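Local structure of GH127 beta-L-arabinofuranoside (Geobacillus stearothermophilus, 4QK0) at residues Q303-G308 and N383-W388; P389-C392 and D396-H399; V400-Q405 and R636-M641; I557-E562 and V594-I599; G567-N572 and V603-W608. The protein probably hydrolyses beta-L-arabinofuranosides, releasing L-arabinose as a family 127 glycoside hydrolase of the beta-L-arabinofuranosidase type. One frame throughout, in Å; residues are numbered along the deposited sequence.

Contact 1 (Q303-G308 and N383-W388)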
# COMPACT_ATOMS: atom_id res chain seq x y z
N GLN A 303 -15.01 -5.33 9.49
CA GLN A 303 -13.62 -4.85 9.60
C GLN A 303 -12.70 -5.79 10.35
O GLN A 303 -11.80 -5.37 11.04
CB GLN A 303 -13.54 -3.47 10.19
CG GLN A 303 -14.30 -2.43 9.37
CD GLN A 303 -13.93 -1.03 9.81
OE1 GLN A 303 -12.82 -0.55 9.59
NE2 GLN A 303 -14.84 -0.38 10.56
N MSE A 304 -12.90 -7.08 10.16
CA MSE A 304 -12.11 -8.08 10.81
C MSE A 304 -11.60 -9.08 9.82
O MSE A 304 -12.34 -9.53 8.97
CB MSE A 304 -12.98 -8.84 11.84
CG MSE A 304 -12.18 -9.82 12.62
SE MSE A 304 -13.27 -10.94 13.87
CE MSE A 304 -14.24 -11.99 12.61
N TYR A 305 -10.32 -9.47 9.97
CA TYR A 305 -9.71 -10.50 9.11
C TYR A 305 -10.12 -11.88 9.55
O TYR A 305 -10.46 -12.12 10.70
CB TYR A 305 -8.17 -10.35 9.18
CG TYR A 305 -7.63 -9.09 8.44
CD1 TYR A 305 -7.40 -9.12 7.08
CD2 TYR A 305 -7.34 -7.94 9.12
CE1 TYR A 305 -6.91 -8.01 6.40
CE2 TYR A 305 -6.86 -6.83 8.45
CZ TYR A 305 -6.63 -6.89 7.07
OH TYR A 305 -6.18 -5.73 6.40
N ILE A 306 -9.97 -12.85 8.67
CA ILE A 306 -10.40 -14.17 8.98
C ILE A 306 -9.60 -14.77 10.16
O ILE A 306 -10.08 -15.68 10.80
CB ILE A 306 -10.36 -15.07 7.74
CG1 ILE A 306 -11.10 -16.38 8.00
CG2 ILE A 306 -8.93 -15.31 7.31
CD1 ILE A 306 -11.21 -17.30 6.80
N THR A 307 -8.43 -14.24 10.42
CA THR A 307 -7.58 -14.65 11.51
C THR A 307 -7.97 -14.03 12.88
O THR A 307 -7.33 -14.33 13.89
CB THR A 307 -6.14 -14.18 11.23
OG1 THR A 307 -6.15 -12.78 10.95
CG2 THR A 307 -5.58 -14.93 10.05
N GLY A 308 -8.98 -13.17 12.90
CA GLY A 308 -9.27 -12.40 14.09
C GLY A 308 -8.42 -11.15 14.18
O GLY A 308 -8.54 -10.38 15.10
N ASN A 383 0.65 -8.85 11.89
CA ASN A 383 0.32 -10.20 11.49
C ASN A 383 -0.34 -10.23 10.12
O ASN A 383 -1.59 -10.20 10.00
CB ASN A 383 -0.62 -10.88 12.47
CG ASN A 383 0.02 -11.04 13.81
OD1 ASN A 383 -0.04 -10.12 14.62
ND2 ASN A 383 0.73 -12.14 14.02
N PRO A 384 0.46 -10.37 9.07
CA PRO A 384 -0.07 -10.25 7.72
C PRO A 384 -0.76 -11.51 7.31
O PRO A 384 -0.56 -12.55 7.91
CB PRO A 384 1.18 -10.00 6.90
CG PRO A 384 2.23 -10.78 7.62
CD PRO A 384 1.91 -10.63 9.08
N LEU A 385 -1.62 -11.42 6.30
CA LEU A 385 -2.25 -12.59 5.73
C LEU A 385 -1.68 -12.99 4.40
O LEU A 385 -2.08 -14.01 3.79
CB LEU A 385 -3.76 -12.37 5.59
CG LEU A 385 -4.51 -12.54 6.92
CD1 LEU A 385 -4.31 -11.33 7.83
CD2 LEU A 385 -5.96 -12.74 6.54
N GLU A 386 -0.69 -12.23 3.96
CA GLU A 386 -0.00 -12.52 2.69
C GLU A 386 1.37 -11.91 2.73
O GLU A 386 1.53 -10.73 3.01
CB GLU A 386 -0.77 -11.97 1.52
CG GLU A 386 -0.03 -12.10 0.18
CD GLU A 386 -0.91 -11.68 -0.98
OE1 GLU A 386 -1.90 -12.36 -1.23
OE2 GLU A 386 -0.66 -10.62 -1.60
N VAL A 387 2.38 -12.73 2.45
CA VAL A 387 3.75 -12.26 2.46
C VAL A 387 4.49 -12.70 1.19
O VAL A 387 4.49 -13.86 0.84
CB VAL A 387 4.50 -12.79 3.68
CG1 VAL A 387 5.94 -12.37 3.65
CG2 VAL A 387 3.91 -12.20 4.94
N TRP A 388 5.07 -11.70 0.53
CA TRP A 388 6.10 -11.86 -0.52
C TRP A 388 7.33 -11.10 0.03
O TRP A 388 7.35 -9.90 -0.00
CB TRP A 388 5.58 -11.27 -1.85
CG TRP A 388 6.53 -11.34 -3.05
CD1 TRP A 388 7.63 -12.12 -3.17
CD2 TRP A 388 6.44 -10.57 -4.26
NE1 TRP A 388 8.21 -11.90 -4.39
CE2 TRP A 388 7.51 -10.95 -5.07
CE3 TRP A 388 5.56 -9.60 -4.73
CZ2 TRP A 388 7.72 -10.40 -6.34
CZ3 TRP A 388 5.76 -9.04 -5.99
CH2 TRP A 388 6.82 -9.44 -6.78
O HOH W 1 -3.90 -11.51 11.49
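Thr307 and Leu385 mark the closest passage of the two backbones, with 8.1 Å between their CA atoms, so the segments meet through side chains. Residues Tyr305 to Gly308 form a type I beta turn, closed by a 2.9 Å hydrogen bond from Gly308 N to Tyr305 O, and Leu385 points into this turn from just ahead of strand 386-387. Its CG is anti to the carbonyl carbon (chi1 -79°), which turns the branch toward the turn. Both methyls, CD1 and CD2, lie 3.9 Å from Tyr305 CD1, with CD1 oblique to the ring. In addition CD1 meets Thr307 OG1 end to end, and CD2 approaches Ile306 CG2 at 4.0 Å. On the polar side, a water lies 2.6 Å from Thr307 OG1 and itself donates to Asn383 O at 3.0 Å. Gly309 N also bonds to Thr307 OG1, while the Tyr305 hydroxyl is taken by Pro326 O. Ile306 and Leu385 both pack on Trp644, where the loop after helix 286-302, in the catalytic domain, meets the sheet that holds strand 641-647. A leucine wedge thus gives this buried junction its apolar core, and the threonine hydroxyl beside it keeps polar partners in water and backbone.

Contact 2 (P389-C392 and D396-H399)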
# COMPACT_ATOMS: atom_id res chain seq x y z
N PRO A 389 8.34 -11.81 0.58
CA PRO A 389 9.40 -11.11 1.32
C PRO A 389 10.10 -10.00 0.61
O PRO A 389 10.36 -8.98 1.22
CB PRO A 389 10.40 -12.20 1.65
CG PRO A 389 9.52 -13.41 1.78
CD PRO A 389 8.52 -13.27 0.67
N LYS A 390 10.40 -10.18 -0.67
CA LYS A 390 11.01 -9.10 -1.43
C LYS A 390 10.21 -7.83 -1.41
O LYS A 390 10.77 -6.73 -1.32
CB LYS A 390 11.18 -9.54 -2.88
CG LYS A 390 12.50 -9.03 -3.40
CD LYS A 390 12.69 -9.17 -4.91
CE LYS A 390 13.97 -8.48 -5.36
NZ LYS A 390 14.20 -7.14 -4.73
N ALA A 391 8.89 -7.97 -1.54
CA ALA A 391 7.99 -6.83 -1.52
C ALA A 391 7.91 -6.07 -0.22
O ALA A 391 7.45 -4.93 -0.21
CB ALA A 391 6.59 -7.27 -1.92
N CYS A 392 8.33 -6.69 0.88
CA CYS A 392 8.43 -5.99 2.17
C CYS A 392 9.39 -4.84 2.18
O CYS A 392 9.45 -4.09 3.14
CB CYS A 392 8.77 -6.98 3.29
SG CYS A 392 7.47 -8.25 3.42
N ASP A 396 5.12 1.01 1.44
CA ASP A 396 3.79 0.67 1.91
C ASP A 396 3.70 -0.71 2.51
O ASP A 396 2.62 -1.13 2.93
CB ASP A 396 2.71 0.94 0.84
CG ASP A 396 2.81 0.03 -0.40
OD1 ASP A 396 3.56 -0.94 -0.34
OD2 ASP A 396 2.10 0.32 -1.43
N LYS A 397 4.82 -1.43 2.60
CA LYS A 397 4.87 -2.74 3.27
C LYS A 397 5.97 -2.89 4.29
O LYS A 397 6.19 -3.96 4.79
CB LYS A 397 4.97 -3.86 2.29
CG LYS A 397 3.74 -3.91 1.41
CD LYS A 397 3.75 -5.09 0.48
CE LYS A 397 2.66 -4.90 -0.57
NZ LYS A 397 2.59 -6.06 -1.48
N ARG A 398 6.62 -1.79 4.65
CA ARG A 398 7.80 -1.86 5.47
C ARG A 398 7.42 -2.21 6.90
O ARG A 398 8.26 -2.67 7.64
CB ARG A 398 8.56 -0.53 5.45
CG ARG A 398 7.90 0.61 6.25
CD ARG A 398 8.60 1.93 5.96
NE ARG A 398 8.08 3.06 6.71
CZ ARG A 398 6.94 3.71 6.44
NH1 ARG A 398 6.14 3.38 5.41
NH2 ARG A 398 6.57 4.72 7.23
N HIS A 399 6.17 -2.00 7.29
CA HIS A 399 5.65 -2.49 8.62
C HIS A 399 5.53 -3.99 8.66
O HIS A 399 5.41 -4.58 9.71
CB HIS A 399 4.27 -1.88 8.89
CG HIS A 399 3.23 -2.33 7.93
ND1 HIS A 399 3.11 -1.80 6.65
CD2 HIS A 399 2.24 -3.23 8.05
CE1 HIS A 399 2.08 -2.34 6.05
NE2 HIS A 399 1.53 -3.22 6.87
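Lys397 lies with its aliphatic stem alongside the carbonyl of Ala391, near the point where the backbones come together at 4.9 Å between Cys392 CA and Lys397 CA. Its CG stands anti to the carbonyl carbon (chi1 -63°), and beyond CG the chain runs fully extended past Ala391 O. That oxygen, Ala391 O, is 3.7 Å from Lys397 CB and 3.8 Å from Lys397 CD, so it rests against methylenes. At the far end, Lys397 NZ passes 4.2 Å from Ala391 CB and goes on to a salt bridge with Asp328. One residue along, Cys392 O is 3.6 Å from the CA of Arg398, whose side chain starts away from Cys392; its NH1 bonds to His395 O. Residues 389-392 begin a 3-10 helical segment, with a 3.1 Å bond from Cys392 N to Pro389 O. Phe321 of the second subunit packs on Ala391 and makes a cation-pi contact with Lys390, which places this loop ahead of helix 413-422 at the dimer interface. Across the two segments the chemistry is van der Waals; the lysine lends its stem here and spends its charge on Asp328.

Contact 3 (V400-Q405 and R636-M641)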
# COMPACT_ATOMS: atom_id res chain seq x y z
N VAL A 400 5.50 -4.63 7.51
CA VAL A 400 5.39 -6.08 7.51
C VAL A 400 6.80 -6.71 7.60
O VAL A 400 7.60 -6.60 6.66
CB VAL A 400 4.71 -6.57 6.24
CG1 VAL A 400 4.69 -8.09 6.22
CG2 VAL A 400 3.28 -6.03 6.17
N LYS A 401 7.10 -7.35 8.73
CA LYS A 401 8.38 -8.06 8.88
C LYS A 401 8.19 -9.49 8.46
O LYS A 401 7.25 -10.13 8.86
CB LYS A 401 8.87 -8.05 10.31
CG LYS A 401 9.07 -6.70 10.90
CD LYS A 401 10.10 -5.92 10.14
CE LYS A 401 10.07 -4.47 10.54
NZ LYS A 401 11.32 -3.84 10.04
N PRO A 402 9.07 -9.97 7.59
CA PRO A 402 8.89 -11.33 7.08
C PRO A 402 9.30 -12.43 8.04
O PRO A 402 8.97 -13.57 7.82
CB PRO A 402 9.79 -11.36 5.82
CG PRO A 402 10.79 -10.30 6.04
CD PRO A 402 10.11 -9.22 6.85
N VAL A 403 10.05 -12.09 9.08
CA VAL A 403 10.32 -13.02 10.15
C VAL A 403 10.14 -12.37 11.51
O VAL A 403 10.18 -11.13 11.62
CB VAL A 403 11.76 -13.59 10.07
CG1 VAL A 403 11.92 -14.31 8.75
CG2 VAL A 403 12.84 -12.52 10.25
N ARG A 404 9.94 -13.19 12.54
CA ARG A 404 9.67 -12.68 13.87
C ARG A 404 10.98 -12.22 14.44
O ARG A 404 12.02 -12.60 13.94
CB ARG A 404 9.01 -13.77 14.74
CG ARG A 404 7.62 -14.25 14.26
CD ARG A 404 6.85 -15.03 15.34
NE ARG A 404 5.56 -15.50 14.85
CZ ARG A 404 5.40 -16.58 14.13
NH1 ARG A 404 6.42 -17.35 13.83
NH2 ARG A 404 4.21 -16.86 13.62
N GLN A 405 10.94 -11.37 15.45
CA GLN A 405 12.16 -10.86 16.03
C GLN A 405 11.95 -10.50 17.50
O GLN A 405 10.85 -10.67 18.05
CB GLN A 405 12.58 -9.61 15.27
CG GLN A 405 11.51 -8.54 15.24
CD GLN A 405 11.86 -7.33 14.37
OE1 GLN A 405 12.09 -7.44 13.15
NE2 GLN A 405 11.85 -6.15 14.98
N ARG A 636 9.77 -22.03 10.15
CA ARG A 636 10.68 -22.82 9.36
C ARG A 636 11.38 -21.95 8.33
O ARG A 636 11.64 -22.35 7.24
CB ARG A 636 9.90 -23.93 8.71
CG ARG A 636 9.33 -24.88 9.76
CD ARG A 636 8.35 -25.88 9.17
NE ARG A 636 7.21 -25.23 8.52
CZ ARG A 636 6.47 -25.78 7.58
NH1 ARG A 636 6.74 -26.99 7.11
NH2 ARG A 636 5.49 -25.09 7.03
N GLY A 637 11.73 -20.75 8.73
CA GLY A 637 12.50 -19.83 7.93
C GLY A 637 11.67 -18.89 7.09
O GLY A 637 10.47 -19.08 6.84
N GLU A 638 12.35 -17.86 6.63
CA GLU A 638 11.77 -16.84 5.79
C GLU A 638 11.22 -17.43 4.49
O GLU A 638 11.80 -18.35 3.92
CB GLU A 638 12.80 -15.76 5.49
CG GLU A 638 12.23 -14.51 4.84
CD GLU A 638 13.14 -13.29 4.94
OE1 GLU A 638 13.82 -13.09 5.96
OE2 GLU A 638 13.22 -12.54 3.96
N GLY A 639 10.06 -16.96 4.08
CA GLY A 639 9.46 -17.42 2.85
C GLY A 639 8.09 -16.82 2.62
O GLY A 639 7.53 -16.15 3.51
N GLU A 640 7.57 -17.00 1.42
CA GLU A 640 6.23 -16.59 1.11
C GLU A 640 5.21 -17.31 2.01
O GLU A 640 5.44 -18.48 2.41
CB GLU A 640 5.92 -16.86 -0.37
CG GLU A 640 6.72 -15.98 -1.32
CD GLU A 640 6.22 -16.05 -2.76
OE1 GLU A 640 4.99 -16.13 -3.03
OE2 GLU A 640 7.09 -16.08 -3.65
N MSE A 641 4.07 -16.64 2.21
CA MSE A 641 2.89 -17.22 2.91
C MSE A 641 1.64 -16.58 2.40
O MSE A 641 1.64 -15.40 2.14
CB MSE A 641 3.06 -17.01 4.41
CG MSE A 641 1.93 -17.63 5.23
SE MSE A 641 0.43 -16.32 5.39
CE MSE A 641 1.21 -15.07 6.55
O HOH W 2 8.73 -14.71 5.59
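Glu638 lays its side chain against Pro402 and Val403, the residues through which the two loops touch. Its CG is anti to the backbone N (chi1 -168°) and the chain continues extended, which carries the carboxylate alongside the proline ring, the two side chains pointing the same way. Glu638 OE2 comes within 3.9 Å of Pro402 CG. Val403 crosses the glutamate at about a right angle, its CG1 touching both ends of that chain: Glu638 CB at 3.7 Å and Glu638 OE1 at 3.6 Å. Behind these side chains, a water accepts a hydrogen bond from Gly639 N at 3.0 Å and also sits close to Pro402 O, although that second link is too short to be taken at face value.

Farther out, both loops are pinned by charged neighbours. Arg404 forms a salt bridge with Asp373 and a cation-pi contact with Trp633, and Arg636 pairs with Glu562 and Asp565. Glu640 receives Asn569 N and Leu570 N and reaches Arg544 of the second subunit in a salt bridge. The contact therefore joins a catalytic-domain loop to the loop leading into strand 641-647 at the surface. Pro389 also packs on Glu638. The glutamate is exposed, so solvent probably hydrates its carboxylate; toward Pro402 and Val403 it offers van der Waals surface, and the ion pairs named lie on other residues of the two loops.

Contact 4 (I557-E562 and V594-I599)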
# COMPACT_ATOMS: atom_id res chain seq x y z
N ILE A 557 -9.44 -23.43 13.32
CA ILE A 557 -8.12 -23.07 12.85
C ILE A 557 -8.10 -22.74 11.36
O ILE A 557 -8.52 -23.55 10.52
CB ILE A 557 -7.08 -24.14 13.19
CG1 ILE A 557 -6.84 -24.06 14.71
CG2 ILE A 557 -5.79 -23.85 12.44
CD1 ILE A 557 -5.91 -25.12 15.21
N VAL A 558 -7.66 -21.52 11.09
CA VAL A 558 -7.45 -21.05 9.77
C VAL A 558 -6.05 -21.51 9.33
O VAL A 558 -5.06 -21.36 10.06
CB VAL A 558 -7.55 -19.52 9.69
CG1 VAL A 558 -7.30 -19.05 8.29
CG2 VAL A 558 -8.93 -19.05 10.11
N TYR A 559 -6.01 -21.98 8.09
CA TYR A 559 -4.80 -22.53 7.50
C TYR A 559 -4.12 -21.53 6.54
O TYR A 559 -4.71 -20.56 6.13
CB TYR A 559 -5.19 -23.84 6.78
CG TYR A 559 -5.20 -24.96 7.77
CD1 TYR A 559 -6.19 -25.07 8.73
CD2 TYR A 559 -4.15 -25.86 7.81
CE1 TYR A 559 -6.14 -26.05 9.73
CE2 TYR A 559 -4.11 -26.87 8.72
CZ TYR A 559 -5.10 -26.95 9.71
OH TYR A 559 -5.00 -27.93 10.67
N CYS A 560 -2.86 -21.80 6.21
CA CYS A 560 -2.08 -20.99 5.25
C CYS A 560 -1.15 -21.88 4.47
O CYS A 560 -0.93 -23.06 4.86
CB CYS A 560 -1.31 -19.93 5.94
SG CYS A 560 0.12 -20.48 6.87
N LEU A 561 -0.67 -21.36 3.33
CA LEU A 561 0.36 -22.07 2.54
C LEU A 561 1.65 -21.34 2.68
O LEU A 561 1.67 -20.09 2.66
CB LEU A 561 0.03 -22.15 1.08
CG LEU A 561 -1.33 -22.62 0.63
CD1 LEU A 561 -1.37 -22.84 -0.89
CD2 LEU A 561 -1.67 -23.89 1.30
N GLU A 562 2.72 -22.09 2.94
CA GLU A 562 4.08 -21.53 3.03
C GLU A 562 5.02 -22.04 1.89
O GLU A 562 4.89 -23.17 1.39
CB GLU A 562 4.72 -21.88 4.36
CG GLU A 562 4.15 -21.17 5.60
CD GLU A 562 5.13 -21.20 6.77
OE1 GLU A 562 5.23 -22.26 7.36
OE2 GLU A 562 5.84 -20.21 7.04
N VAL A 594 -2.39 -30.76 12.79
CA VAL A 594 -3.04 -31.33 11.67
C VAL A 594 -2.61 -30.49 10.41
O VAL A 594 -2.58 -29.25 10.43
CB VAL A 594 -4.56 -31.32 11.83
CG1 VAL A 594 -5.25 -31.73 10.53
CG2 VAL A 594 -4.99 -32.29 12.92
N VAL A 595 -2.34 -31.18 9.30
CA VAL A 595 -2.03 -30.49 8.04
C VAL A 595 -3.12 -30.82 7.08
O VAL A 595 -3.81 -31.82 7.23
CB VAL A 595 -0.67 -30.90 7.45
CG1 VAL A 595 0.42 -30.67 8.44
CG2 VAL A 595 -0.69 -32.36 7.03
N ILE A 596 -3.28 -29.97 6.06
CA ILE A 596 -4.28 -30.21 5.00
C ILE A 596 -3.58 -30.35 3.67
O ILE A 596 -2.66 -29.58 3.37
CB ILE A 596 -5.28 -29.04 4.94
CG1 ILE A 596 -6.13 -29.05 6.20
CG2 ILE A 596 -6.14 -29.12 3.68
CD1 ILE A 596 -6.99 -27.85 6.34
N THR A 597 -3.97 -31.35 2.88
CA THR A 597 -3.28 -31.63 1.63
C THR A 597 -4.28 -31.78 0.54
O THR A 597 -5.42 -32.13 0.77
CB THR A 597 -2.34 -32.88 1.69
OG1 THR A 597 -3.11 -34.06 1.90
CG2 THR A 597 -1.30 -32.78 2.81
N GLY A 598 -3.80 -31.56 -0.68
CA GLY A 598 -4.62 -31.74 -1.88
C GLY A 598 -3.82 -31.42 -3.12
O GLY A 598 -2.57 -31.37 -3.09
N ILE A 599 -4.53 -31.22 -4.21
CA ILE A 599 -3.91 -31.00 -5.52
C ILE A 599 -4.34 -29.64 -5.99
O ILE A 599 -5.50 -29.43 -6.18
CB ILE A 599 -4.35 -32.07 -6.58
CG1 ILE A 599 -3.98 -33.50 -6.14
CG2 ILE A 599 -3.72 -31.83 -7.98
CD1 ILE A 599 -2.51 -33.72 -5.87
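Val594, first of the touching residues on its strand, offers its carbonyl oxygen to the hydroxyl of Tyr559, which donates a hydrogen bond of 2.8 Å from Tyr559 OH to Val594 O. The oxygen lies at the edge of the ring, near its plane, yet the hydroxyl sits well above the carbonyl plane and uses neither lone pair. The valine side chain adds a lighter touch, with Val594 CB 3.6 Å from Tyr559 OH. At Val595 the backbone passes the ring obliquely, Val595 CA being 4.2 Å from Tyr559 CE2, while the side chain turns away toward Leu589 and His584. Ile596 then comes back over the ring: its extended chain sets CD1 above the centre of one face, 3.6 Å from the Tyr559 ring centroid and only 6° off the normal, a CH-pi contact. The Tyr559 torsion, CG anti to the carbonyl carbon (chi1 -84°), helps by sending the ring across the gap with its hydroxyl at the far strand. Leu552, Arg554 and Pro629 also pack on the tyrosine.

The short strand axes approach to 8.6 Å and cross at -58°, and the two strands are not hydrogen-bonded neighbours. Both pair with strand 620-629 in a branched or curled sheet, which brings their side chains face to face. This is consistent with a beta-sandwich type of C-terminal domain, as in family 127 enzymes, with a buried tyrosine spanning the core.

Contact 5 (G567-N572 and V603-W608)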
# COMPACT_ATOMS: atom_id res chain seq x y z
N GLY A 567 6.84 -24.23 -2.54
CA GLY A 567 7.58 -23.44 -3.51
C GLY A 567 7.21 -21.97 -3.53
O GLY A 567 6.21 -21.55 -2.92
N PRO A 568 8.01 -21.19 -4.25
CA PRO A 568 7.71 -19.77 -4.32
C PRO A 568 6.56 -19.44 -5.25
O PRO A 568 5.94 -20.33 -5.86
CB PRO A 568 9.04 -19.17 -4.84
CG PRO A 568 9.71 -20.28 -5.58
CD PRO A 568 9.10 -21.58 -5.17
N ASN A 569 6.22 -18.17 -5.26
CA ASN A 569 5.13 -17.62 -6.07
C ASN A 569 3.77 -18.20 -5.74
O ASN A 569 3.12 -18.85 -6.58
CB ASN A 569 5.44 -17.73 -7.58
CG ASN A 569 4.54 -16.84 -8.41
OD1 ASN A 569 3.60 -16.24 -7.87
ND2 ASN A 569 4.81 -16.74 -9.72
N LEU A 570 3.34 -17.99 -4.51
CA LEU A 570 2.10 -18.61 -4.04
C LEU A 570 0.89 -17.96 -4.68
O LEU A 570 -0.16 -18.57 -4.75
CB LEU A 570 2.00 -18.60 -2.51
CG LEU A 570 3.12 -19.35 -1.79
CD1 LEU A 570 3.04 -19.10 -0.29
CD2 LEU A 570 3.06 -20.82 -2.06
N ALA A 571 1.03 -16.75 -5.19
CA ALA A 571 -0.07 -16.14 -6.00
C ALA A 571 -0.37 -16.97 -7.24
O ALA A 571 -1.52 -17.06 -7.66
CB ALA A 571 0.31 -14.73 -6.42
N ASN A 572 0.64 -17.67 -7.76
CA ASN A 572 0.48 -18.57 -8.93
C ASN A 572 0.12 -20.02 -8.51
O ASN A 572 0.72 -21.02 -8.97
CB ASN A 572 1.78 -18.57 -9.73
CG ASN A 572 1.69 -19.39 -10.99
OD1 ASN A 572 0.69 -19.33 -11.73
ND2 ASN A 572 2.73 -20.15 -11.25
N VAL A 603 0.29 -22.05 -13.07
CA VAL A 603 0.57 -21.66 -14.44
C VAL A 603 2.03 -21.96 -14.74
O VAL A 603 2.91 -21.66 -13.95
CB VAL A 603 0.26 -20.16 -14.66
CG1 VAL A 603 0.68 -19.69 -16.04
CG2 VAL A 603 -1.24 -19.96 -14.46
N ASP A 604 2.27 -22.50 -15.92
CA ASP A 604 3.62 -22.85 -16.36
C ASP A 604 4.39 -21.62 -16.84
O ASP A 604 4.01 -20.97 -17.80
CB ASP A 604 3.51 -23.89 -17.48
CG ASP A 604 4.83 -24.58 -17.82
OD1 ASP A 604 5.94 -24.13 -17.45
OD2 ASP A 604 4.73 -25.64 -18.47
N GLU A 605 5.47 -21.30 -16.11
CA GLU A 605 6.37 -20.19 -16.47
C GLU A 605 7.34 -20.66 -17.58
O GLU A 605 7.71 -19.86 -18.42
CB GLU A 605 7.18 -19.65 -15.27
CG GLU A 605 6.40 -19.40 -13.98
CD GLU A 605 7.14 -18.51 -12.99
OE1 GLU A 605 6.82 -18.51 -11.74
OE2 GLU A 605 8.05 -17.80 -13.47
N SER A 606 7.72 -21.94 -17.59
CA SER A 606 8.55 -22.52 -18.66
C SER A 606 7.99 -22.24 -20.03
O SER A 606 8.73 -21.91 -20.94
CB SER A 606 8.68 -24.02 -18.48
OG SER A 606 9.36 -24.31 -17.28
N ALA A 607 6.67 -22.35 -20.17
CA ALA A 607 6.00 -21.94 -21.40
C ALA A 607 6.07 -20.43 -21.66
O ALA A 607 5.77 -19.97 -22.75
CB ALA A 607 4.54 -22.38 -21.38
N TRP A 608 6.46 -19.64 -20.66
CA TRP A 608 6.65 -18.22 -20.87
C TRP A 608 8.05 -18.03 -21.44
O TRP A 608 8.91 -18.91 -21.35
CB TRP A 608 6.38 -17.40 -19.58
CG TRP A 608 5.49 -16.15 -19.81
CD1 TRP A 608 5.90 -14.91 -20.15
CD2 TRP A 608 4.07 -16.07 -19.68
NE1 TRP A 608 4.82 -14.05 -20.25
CE2 TRP A 608 3.69 -14.74 -19.97
CE3 TRP A 608 3.10 -17.00 -19.34
CZ2 TRP A 608 2.41 -14.32 -19.93
CZ3 TRP A 608 1.79 -16.57 -19.28
CH2 TRP A 608 1.46 -15.25 -19.58
O HOH W 3 5.21 -20.60 -10.51
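Asn572 sets its CG opposite its backbone N (chi1 -176°), which carries the amide out to the backbone of Val603, and Asn569, with a similar torsion (chi1 -164°), turns its own amide toward Glu605. The Asn572 amide grips Val603 at two points. Val603 N donates to Asn572 OD1 at 3.1 Å, arriving tilted from the carbonyl plane, while Asn572 ND2 donates to Val603 O, also at 3.1 Å. The second bond is nearly straight, at 172°, lies in the plane of both groups and uses a lone pair of the carbonyl. The fit is tight, since OD1 of Asn572 is only 3.1 Å from CB of Val603.

A water modelled 2.6 Å from Asn572 ND2, a length to be taken with caution, donates to Glu605 OE1 at 2.9 Å. That same Glu605 OE1 receives a weak bond of 3.4 Å from Asn569 ND2, with the amide and carboxylate planes almost perpendicular. Both of these groups find stronger partners on the second subunit, where Pro541 O accepts from Asn569 ND2 and Gln542 NE2 donates to Glu605 OE1. Two bonds therefore fix the rotation of the Asn572 amide, whereas Glu605 is shared between water and subunits.

Paired with both N and O of one residue, a side-chain amide here imitates a peptide partner. It ties the loop ahead of strand 574-586 to the end of strand 593-603, just before the type I turn Glu605-Trp608, at the dimer interface of the C-terminal domain.

Contacts 1 and 4 are buried and mainly apolar, contact 1 with one bridging water and contact 4 with one tyrosine hydroxyl bond; contact 3 lies at the surface, and contacts 2 and 5 are partly buried. Contact 5 alone is held mainly by direct side-chain hydrogen bonds, made by asparagine amides. Strand 641-647 unites much of the set: it pairs with strand 386-387 of contact 1 and strand 557-562 of contact 4, and the 636-641 loop of contact 3 leads into it. Contact 2 adjoins contacts 1 and 3 along the chain. Contacts 4 and 5 alternate along the C-terminal domain. Contacts 1, 2, 3 and 5 reach the second subunit; contact 4 does not.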